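Local coordinates for Endonuclease/exonuclease/phosphatase domain-containing protein (Enterococcus faecalis, PDB 3L1W), which is of unknown function but belongs to the endonuclease/exonuclease/phosphatase family and may act as a 3'-5' RNA exonuclease, at residues P104-L116 against L127-A140. Sequence-based numbering, arbitrary orientation.
Sequences PEAGCPRIALWGL and LVINVHLDHISAHA. With SO4 (sulfate ion), chain H; EDO (1,2-ethanediol), chain K.
Arg110 NE donates to Asp134 OD1 at 2.8 Å, a salt bridge in which the oxygen is met on its anti side. The guanidinium and carboxylate planes stand perpendicular, and the bond is made through the single N-H of NE, not as a side-by-side pair. A bend at chi2 (-84°) lays the arginine chain along the loop after strand 126-132. Its NH1 then sits over the centre of the His132 ring, 3.5 Å above the ring plane, with the guanidinium steeply inclined to that ring. NH2 comes up to the imidazole of His135, with CD2 the nearest ring atom at 3.2 Å. Leu133 O lies above one guanidinium face. Arg110 is buried, and these neighbours probably limit its rotation.

Strands 111-119 and 126-132 form an antiparallel beta hairpin in one of the two sheets of the DNase I-like fold. Gly115 and Val128 are a hydrogen-bonded pair, with Val128 N giving a 2.8 Å bond to Gly115 O. Asn130 N donates to Leu113 O. Beyond this bond the strands separate, and two waters bridge the gap. One donates to Ile111 O and Asn130 O and accepts from His132 N; the other links Ile111 O to His132 O.

On the face carrying Trp114 and Ile129, Leu127 CD1 packs 3.9 Å from Trp114 CE3, and helix 153-158 adds Lys155 and Ile156. Trp114 NE1 binds a 1,2-ethanediol, probably from the crystallisation liquor. On the other face the Asn130 amide reaches into the second sheet, bonding to Ile41 O and Gln42 NE2.

Where segment 127-140 enters helix 138-151, Ala140 CB lies 3.7 Å from Glu105 O. Ser137 OG caps helix 138-151 by accepting from Ala140 N.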
ATOM      1  N   PRO A 104     -29.439 -22.334  16.303  1.00 26.63           N
ATOM      2  CA  PRO A 104     -30.348 -21.913  17.373  1.00 23.42           C
ATOM      3  C   PRO A 104     -29.993 -20.565  18.014  1.00 24.11           C
ATOM      4  O   PRO A 104     -30.907 -19.829  18.391  1.00 30.19           O
ATOM      5  CB  PRO A 104     -30.210 -23.043  18.396  1.00 32.26           C
ATOM      6  CG  PRO A 104     -29.979 -24.258  17.543  1.00 32.40           C
ATOM      7  CD  PRO A 104     -29.100 -23.769  16.406  1.00 27.90           C
ATOM      8  N   GLU A 105     -28.705 -20.256  18.143  1.00 24.88           N
ATOM      9  CA  GLU A 105     -28.276 -19.041  18.824  1.00 28.43           C
ATOM     10  C   GLU A 105     -28.181 -17.843  17.883  1.00 29.78           C
ATOM     11  O   GLU A 105     -28.017 -16.714  18.339  1.00 25.73           O
ATOM     12  CB  GLU A 105     -26.900 -19.247  19.464  1.00 32.85           C
ATOM     13  CG  GLU A 105     -26.783 -20.473  20.355  1.00 44.98           C
ATOM     14  CD  GLU A 105     -26.749 -20.114  21.819  1.00 60.33           C
ATOM     15  OE1 GLU A 105     -27.642 -19.362  22.262  1.00 65.27           O
ATOM     16  OE2 GLU A 105     -25.828 -20.582  22.525  1.00 63.36           O
ATOM     17  N   ALA A 106     -28.252 -18.089  16.579  1.00 29.33           N
ATOM     18  CA  ALA A 106     -27.915 -17.053  15.601  1.00 33.87           C
ATOM     19  C   ALA A 106     -29.145 -16.318  15.100  1.00 29.74           C
ATOM     20  O   ALA A 106     -30.260 -16.820  15.203  1.00 29.56           O
ATOM     21  CB  ALA A 106     -27.141 -17.650  14.422  1.00 29.03           C
ATOM     22  N   GLY A 107     -28.929 -15.131  14.541  1.00 36.41           N
ATOM     23  CA  GLY A 107     -30.029 -14.311  14.062  1.00 42.21           C
ATOM     24  C   GLY A 107     -30.347 -14.463  12.584  1.00 46.85           C
ATOM     25  O   GLY A 107     -31.318 -13.897  12.087  1.00 39.47           O
ATOM     26  N   CYS A 108     -29.528 -15.225  11.870  1.00 46.46           N
ATOM     27  CA  CYS A 108     -29.709 -15.377  10.433  1.00 43.28           C
ATOM     28  C   CYS A 108     -28.836 -16.514   9.919  1.00 31.55           C
ATOM     29  O   CYS A 108     -27.910 -16.940  10.607  1.00 31.62           O
ATOM     30  CB  CYS A 108     -29.338 -14.075   9.716  1.00 36.69           C
ATOM     31  SG  CYS A 108     -27.576 -13.639   9.826  1.00 52.86           S
ATOM     32  N   PRO A 109     -29.129 -17.011   8.710  1.00 33.67           N
ATOM     33  CA  PRO A 109     -28.237 -18.018   8.133  1.00 30.78           C
ATOM     34  C   PRO A 109     -26.847 -17.424   7.964  1.00 33.55           C
ATOM     35  O   PRO A 109     -26.715 -16.241   7.625  1.00 31.70           O
ATOM     36  CB  PRO A 109     -28.872 -18.313   6.766  1.00 31.75           C
ATOM     37  CG  PRO A 109     -30.283 -17.835   6.880  1.00 39.81           C
ATOM     38  CD  PRO A 109     -30.228 -16.659   7.798  1.00 39.26           C
ATOM     39  N   ARG A 110     -25.825 -18.222   8.252  1.00 23.70           N
ATOM     40  CA  ARG A 110     -24.445 -17.818   8.044  1.00 24.80           C
ATOM     41  C   ARG A 110     -23.755 -18.973   7.362  1.00 19.18           C
ATOM     42  O   ARG A 110     -24.068 -20.136   7.632  1.00 21.17           O
ATOM     43  CB  ARG A 110     -23.737 -17.538   9.372  1.00 27.06           C
ATOM     44  CG  ARG A 110     -24.278 -16.350  10.129  1.00 35.77           C
ATOM     45  CD  ARG A 110     -23.663 -15.064   9.642  1.00 30.59           C
ATOM     46  NE  ARG A 110     -24.310 -13.915  10.264  1.00 36.23           N
ATOM     47  CZ  ARG A 110     -23.998 -12.655  10.001  1.00 34.09           C
ATOM     48  NH1 ARG A 110     -23.030 -12.383   9.136  1.00 32.85           N
ATOM     49  NH2 ARG A 110     -24.644 -11.669  10.608  1.00 37.74           N
ATOM     50  N   ILE A 111     -22.821 -18.663   6.477  1.00 19.34           N
ATOM     51  CA  ILE A 111     -22.067 -19.724   5.838  1.00 19.97           C
ATOM     52  C   ILE A 111     -20.580 -19.536   6.057  1.00 18.82           C
ATOM     53  O   ILE A 111     -20.112 -18.452   6.416  1.00 18.21           O
ATOM     54  CB  ILE A 111     -22.334 -19.797   4.324  1.00 21.16           C
ATOM     55  CG1 ILE A 111     -21.947 -18.483   3.644  1.00 21.07           C
ATOM     56  CG2 ILE A 111     -23.804 -20.153   4.051  1.00 19.28           C
ATOM     57  CD1 ILE A 111     -21.709 -18.631   2.146  1.00 23.16           C
ATOM     58  N   ALA A 112     -19.841 -20.615   5.862  1.00 16.58           N
ATOM     59  CA  ALA A 112     -18.407 -20.514   5.662  1.00 17.34           C
ATOM     60  C   ALA A 112     -18.111 -20.985   4.256  1.00 18.64           C
ATOM     61  O   ALA A 112     -18.735 -21.924   3.750  1.00 19.30           O
ATOM     62  CB  ALA A 112     -17.646 -21.348   6.680  1.00 19.18           C
ATOM     63  N   LEU A 113     -17.151 -20.318   3.626  1.00 17.62           N
ATOM     64  CA  LEU A 113     -16.723 -20.650   2.276  1.00 16.71           C
ATOM     65  C   LEU A 113     -15.256 -21.031   2.382  1.00 19.24           C
ATOM     66  O   LEU A 113     -14.463 -20.289   2.960  1.00 17.06           O
ATOM     67  CB  LEU A 113     -16.877 -19.423   1.365  1.00 14.65           C
ATOM     68  CG  LEU A 113     -16.332 -19.515  -0.068  1.00 16.09           C
ATOM     69  CD1 LEU A 113     -17.019 -20.635  -0.852  1.00 18.88           C
ATOM     70  CD2 LEU A 113     -16.425 -18.172  -0.821  1.00 16.11           C
ATOM     71  N   TRP A 114     -14.882 -22.181   1.833  1.00 17.18           N
ATOM     72  CA  TRP A 114     -13.487 -22.603   1.909  1.00 17.20           C
ATOM     73  C   TRP A 114     -12.945 -23.027   0.544  1.00 21.43           C
ATOM     74  O   TRP A 114     -13.707 -23.330  -0.390  1.00 19.50           O
ATOM     75  CB  TRP A 114     -13.335 -23.736   2.938  1.00 15.76           C
ATOM     76  CG  TRP A 114     -14.133 -24.956   2.565  1.00 18.20           C
ATOM     77  CD1 TRP A 114     -15.414 -25.247   2.937  1.00 16.88           C
ATOM     78  CD2 TRP A 114     -13.702 -26.039   1.730  1.00 18.19           C
ATOM     79  NE1 TRP A 114     -15.808 -26.441   2.381  1.00 19.34           N
ATOM     80  CE2 TRP A 114     -14.773 -26.947   1.640  1.00 20.09           C
ATOM     81  CE3 TRP A 114     -12.515 -26.322   1.047  1.00 21.90           C
ATOM     82  CZ2 TRP A 114     -14.691 -28.126   0.895  1.00 21.76           C
ATOM     83  CZ3 TRP A 114     -12.434 -27.487   0.312  1.00 20.60           C
ATOM     84  CH2 TRP A 114     -13.515 -28.379   0.241  1.00 24.96           C
ATOM     85  N   GLY A 115     -11.621 -23.030   0.436  1.00 19.16           N
ATOM     86  CA  GLY A 115     -10.951 -23.514  -0.757  1.00 19.32           C
ATOM     87  C   GLY A 115      -9.654 -24.206  -0.400  1.00 20.30           C
ATOM     88  O   GLY A 115      -8.950 -23.796   0.533  1.00 19.03           O
ATOM     89  N   LEU A 116      -9.353 -25.277  -1.126  1.00 20.46           N
ATOM     90  CA  LEU A 116      -8.057 -25.928  -1.028  1.00 21.43           C
ATOM     91  C   LEU A 116      -7.258 -25.441  -2.223  1.00 18.20           C
ATOM     92  O   LEU A 116      -7.697 -25.577  -3.370  1.00 20.56           O
ATOM     93  CB  LEU A 116      -8.214 -27.450  -1.056  1.00 19.67           C
ATOM     94  CG  LEU A 116      -6.960 -28.252  -0.698  1.00 24.21           C
ATOM     95  CD1 LEU A 116      -6.583 -28.032   0.770  1.00 24.58           C
ATOM     96  CD2 LEU A 116      -7.170 -29.734  -0.990  1.00 23.72           C
ATOM     97  N   LEU A 127      -5.243 -24.909   3.003  1.00 17.39           N
ATOM     98  CA  LEU A 127      -6.663 -24.628   3.168  1.00 16.33           C
ATOM     99  C   LEU A 127      -6.911 -23.162   3.507  1.00 18.79           C
ATOM    100  O   LEU A 127      -6.233 -22.595   4.373  1.00 19.35           O
ATOM    101  CB  LEU A 127      -7.234 -25.519   4.280  1.00 17.77           C
ATOM    102  CG  LEU A 127      -8.699 -25.316   4.649  1.00 17.63           C
ATOM    103  CD1 LEU A 127      -9.606 -25.658   3.481  1.00 19.63           C
ATOM    104  CD2 LEU A 127      -9.046 -26.178   5.861  1.00 18.68           C
ATOM    105  N   VAL A 128      -7.872 -22.547   2.815  1.00 15.42           N
ATOM    106  CA  VAL A 128      -8.332 -21.193   3.163  1.00 14.68           C
ATOM    107  C   VAL A 128      -9.789 -21.257   3.621  1.00 17.57           C
ATOM    108  O   VAL A 128     -10.627 -21.844   2.938  1.00 17.24           O
ATOM    109  CB  VAL A 128      -8.235 -20.250   1.965  1.00 14.39           C
ATOM    110  CG1 VAL A 128      -8.823 -18.872   2.315  1.00 16.83           C
ATOM    111  CG2 VAL A 128      -6.787 -20.117   1.499  1.00 18.31           C
ATOM    112  N   ILE A 129     -10.089 -20.663   4.777  1.00 15.77           N
ATOM    113  CA  ILE A 129     -11.453 -20.638   5.302  1.00 14.75           C
ATOM    114  C   ILE A 129     -11.868 -19.184   5.493  1.00 14.25           C
ATOM    115  O   ILE A 129     -11.243 -18.459   6.252  1.00 15.95           O
ATOM    116  CB  ILE A 129     -11.558 -21.351   6.670  1.00 16.71           C
ATOM    117  CG1 ILE A 129     -11.006 -22.785   6.591  1.00 17.67           C
ATOM    118  CG2 ILE A 129     -13.001 -21.354   7.156  1.00 16.84           C
ATOM    119  CD1 ILE A 129     -10.862 -23.468   7.960  1.00 18.75           C
ATOM    120  N   ASN A 130     -12.919 -18.775   4.790  1.00 13.63           N
ATOM    121  CA  ASN A 130     -13.445 -17.411   4.851  1.00 13.54           C
ATOM    122  C   ASN A 130     -14.483 -17.337   5.962  1.00 15.43           C
ATOM    123  O   ASN A 130     -15.533 -17.976   5.877  1.00 16.10           O
ATOM    124  CB  ASN A 130     -14.076 -17.040   3.507  1.00 14.72           C
ATOM    125  CG  ASN A 130     -14.462 -15.572   3.422  1.00 16.81           C
ATOM    126  OD1 ASN A 130     -14.631 -14.906   4.439  1.00 16.94           O
ATOM    127  ND2 ASN A 130     -14.614 -15.070   2.199  1.00 17.59           N
ATOM    128  N   VAL A 131     -14.166 -16.563   6.998  1.00 15.58           N
ATOM    129  CA  VAL A 131     -14.976 -16.434   8.202  1.00 17.37           C
ATOM    130  C   VAL A 131     -15.870 -15.186   8.197  1.00 14.01           C
ATOM    131  O   VAL A 131     -15.390 -14.086   7.955  1.00 15.30           O
ATOM    132  CB  VAL A 131     -14.037 -16.308   9.430  1.00 14.82           C
ATOM    133  CG1 VAL A 131     -14.832 -16.039  10.694  1.00 18.10           C
ATOM    134  CG2 VAL A 131     -13.182 -17.581   9.581  1.00 19.27           C
ATOM    135  N   HIS A 132     -17.162 -15.351   8.483  1.00 15.02           N
ATOM    136  CA  HIS A 132     -17.974 -14.204   8.882  1.00 14.69           C
ATOM    137  C   HIS A 132     -18.971 -14.634   9.937  1.00 17.78           C
ATOM    138  O   HIS A 132     -20.022 -15.190   9.622  1.00 17.79           O
ATOM    139  CB  HIS A 132     -18.703 -13.558   7.700  1.00 15.72           C
ATOM    140  CG  HIS A 132     -19.289 -12.220   8.032  1.00 19.36           C
ATOM    141  ND1 HIS A 132     -20.118 -11.529   7.173  1.00 20.64           N
ATOM    142  CD2 HIS A 132     -19.153 -11.441   9.132  1.00 23.68           C
ATOM    143  CE1 HIS A 132     -20.478 -10.388   7.736  1.00 20.35           C
ATOM    144  NE2 HIS A 132     -19.904 -10.308   8.924  1.00 21.78           N
ATOM    145  N   LEU A 133     -18.636 -14.376  11.194  1.00 15.65           N
ATOM    146  CA  LEU A 133     -19.455 -14.890  12.293  1.00 16.51           C
ATOM    147  C   LEU A 133     -20.583 -13.930  12.603  1.00 18.91           C
ATOM    148  O   LEU A 133     -20.525 -12.766  12.228  1.00 19.50           O
ATOM    149  CB  LEU A 133     -18.605 -15.139  13.542  1.00 16.19           C
ATOM    150  CG  LEU A 133     -17.408 -16.072  13.342  1.00 16.72           C
ATOM    151  CD1 LEU A 133     -16.644 -16.265  14.637  1.00 16.72           C
ATOM    152  CD2 LEU A 133     -17.868 -17.413  12.784  1.00 17.79           C
ATOM    153  N   ASP A 134     -21.603 -14.436  13.301  1.00 19.81           N
ATOM    154  CA  ASP A 134     -22.798 -13.674  13.625  1.00 20.41           C
ATOM    155  C   ASP A 134     -22.478 -12.485  14.523  1.00 21.19           C
ATOM    156  O   ASP A 134     -21.640 -12.581  15.415  1.00 23.69           O
ATOM    157  CB  ASP A 134     -23.799 -14.595  14.335  1.00 23.49           C
ATOM    158  CG  ASP A 134     -25.222 -14.349  13.909  1.00 38.21           C
ATOM    159  OD1 ASP A 134     -25.526 -14.499  12.709  1.00 45.42           O
ATOM    160  OD2 ASP A 134     -26.048 -14.015  14.775  1.00 48.18           O
ATOM    161  N   HIS A 135     -23.141 -11.359  14.293  1.00 21.46           N
ATOM    162  CA  HIS A 135     -22.932 -10.182  15.132  1.00 21.41           C
ATOM    163  C   HIS A 135     -23.797 -10.208  16.394  1.00 22.57           C
ATOM    164  O   HIS A 135     -23.557  -9.463  17.337  1.00 24.18           O
ATOM    165  CB  HIS A 135     -23.214  -8.895  14.347  1.00 20.79           C
ATOM    166  CG  HIS A 135     -24.594  -8.828  13.761  1.00 36.43           C
ATOM    167  ND1 HIS A 135     -25.697  -8.439  14.493  1.00 43.60           N
ATOM    168  CD2 HIS A 135     -25.045  -9.087  12.511  1.00 39.95           C
ATOM    169  CE1 HIS A 135     -26.768  -8.469  13.721  1.00 44.07           C
ATOM    170  NE2 HIS A 135     -26.402  -8.860  12.514  1.00 44.72           N
ATOM    171  N   ILE A 136     -24.793 -11.079  16.418  1.00 25.02           N
ATOM    172  CA  ILE A 136     -25.814 -11.023  17.456  1.00 26.59           C
ATOM    173  C   ILE A 136     -25.281 -11.197  18.889  1.00 27.22           C
ATOM    174  O   ILE A 136     -25.698 -10.479  19.798  1.00 28.55           O
ATOM    175  CB  ILE A 136     -26.947 -12.037  17.153  1.00 34.16           C
ATOM    176  CG1 ILE A 136     -28.224 -11.674  17.897  1.00 42.46           C
ATOM    177  CG2 ILE A 136     -26.520 -13.448  17.490  1.00 36.08           C
ATOM    178  CD1 ILE A 136     -29.330 -12.680  17.672  1.00 48.17           C
ATOM    179  N   SER A 137     -24.358 -12.135  19.095  1.00 21.72           N
ATOM    180  CA  SER A 137     -23.878 -12.416  20.442  1.00 20.22           C
ATOM    181  C   SER A 137     -22.587 -13.213  20.444  1.00 17.95           C
ATOM    182  O   SER A 137     -22.254 -13.874  19.463  1.00 21.53           O
ATOM    183  CB  SER A 137     -24.935 -13.200  21.224  1.00 22.73           C
ATOM    184  OG  SER A 137     -24.972 -14.556  20.798  1.00 24.31           O
ATOM    185  N   ALA A 138     -21.856 -13.143  21.550  1.00 21.65           N
ATOM    186  CA  ALA A 138     -20.650 -13.940  21.709  1.00 20.50           C
ATOM    187  C   ALA A 138     -20.961 -15.439  21.664  1.00 21.65           C
ATOM    188  O   ALA A 138     -20.168 -16.229  21.154  1.00 20.59           O
ATOM    189  CB  ALA A 138     -19.933 -13.580  23.003  1.00 23.67           C
ATOM    190  N   HIS A 139     -22.111 -15.835  22.205  1.00 21.94           N
ATOM    191  CA  HIS A 139     -22.491 -17.242  22.174  1.00 21.95           C
ATOM    192  C   HIS A 139     -22.707 -17.722  20.743  1.00 20.69           C
ATOM    193  O   HIS A 139     -22.298 -18.825  20.387  1.00 23.25           O
ATOM    194  CB  HIS A 139     -23.740 -17.505  23.028  1.00 23.53           C
ATOM    195  CG  HIS A 139     -23.473 -17.493  24.500  1.00 38.63           C
ATOM    196  ND1 HIS A 139     -24.426 -17.126  25.429  1.00 51.96           N
ATOM    197  CD2 HIS A 139     -22.359 -17.802  25.206  1.00 48.76           C
ATOM    198  CE1 HIS A 139     -23.911 -17.213  26.642  1.00 51.59           C
ATOM    199  NE2 HIS A 139     -22.658 -17.621  26.535  1.00 55.02           N
ATOM    200  N   ALA A 140     -23.342 -16.889  19.923  1.00 20.18           N
ATOM    201  CA  ALA A 140     -23.548 -17.216  18.516  1.00 21.01           C
ATOM    202  C   ALA A 140     -22.228 -17.348  17.767  1.00 21.10           C
ATOM    203  O   ALA A 140     -22.085 -18.190  16.880  1.00 21.18           O
ATOM    204  CB  ALA A 140     -24.421 -16.168  17.840  1.00 22.76           C
TER
HETATM  205  S   SO4 H 259     -23.130 -10.496  23.984  0.60 43.48           S
HETATM  206  O1  SO4 H 259     -23.651  -9.474  23.073  0.60 38.14           O
HETATM  207  O2  SO4 H 259     -21.984 -11.163  23.384  0.60 33.91           O
HETATM  208  O3  SO4 H 259     -22.721  -9.859  25.234  0.60 49.44           O
HETATM  209  O4  SO4 H 259     -24.173 -11.480  24.271  0.60 44.52           O
HETATM  210  C1  EDO K 262     -18.210 -29.877   4.008  1.00 38.48           C
HETATM  211  O1  EDO K 262     -17.031 -30.641   4.302  1.00 48.17           O
HETATM  212  C2  EDO K 262     -17.807 -28.434   3.738  1.00 39.48           C
HETATM  213  O2  EDO K 262     -18.310 -27.973   2.478  1.00 23.82           O
HETATM  214  O   HOH W   1     -22.550 -20.957  22.117  1.00 33.82           O
HETATM  215  O   HOH W   2     -17.641 -18.107   7.763  1.00 20.34           O
HETATM  216  O   HOH W   3     -21.058 -16.015   7.184  1.00 23.57           O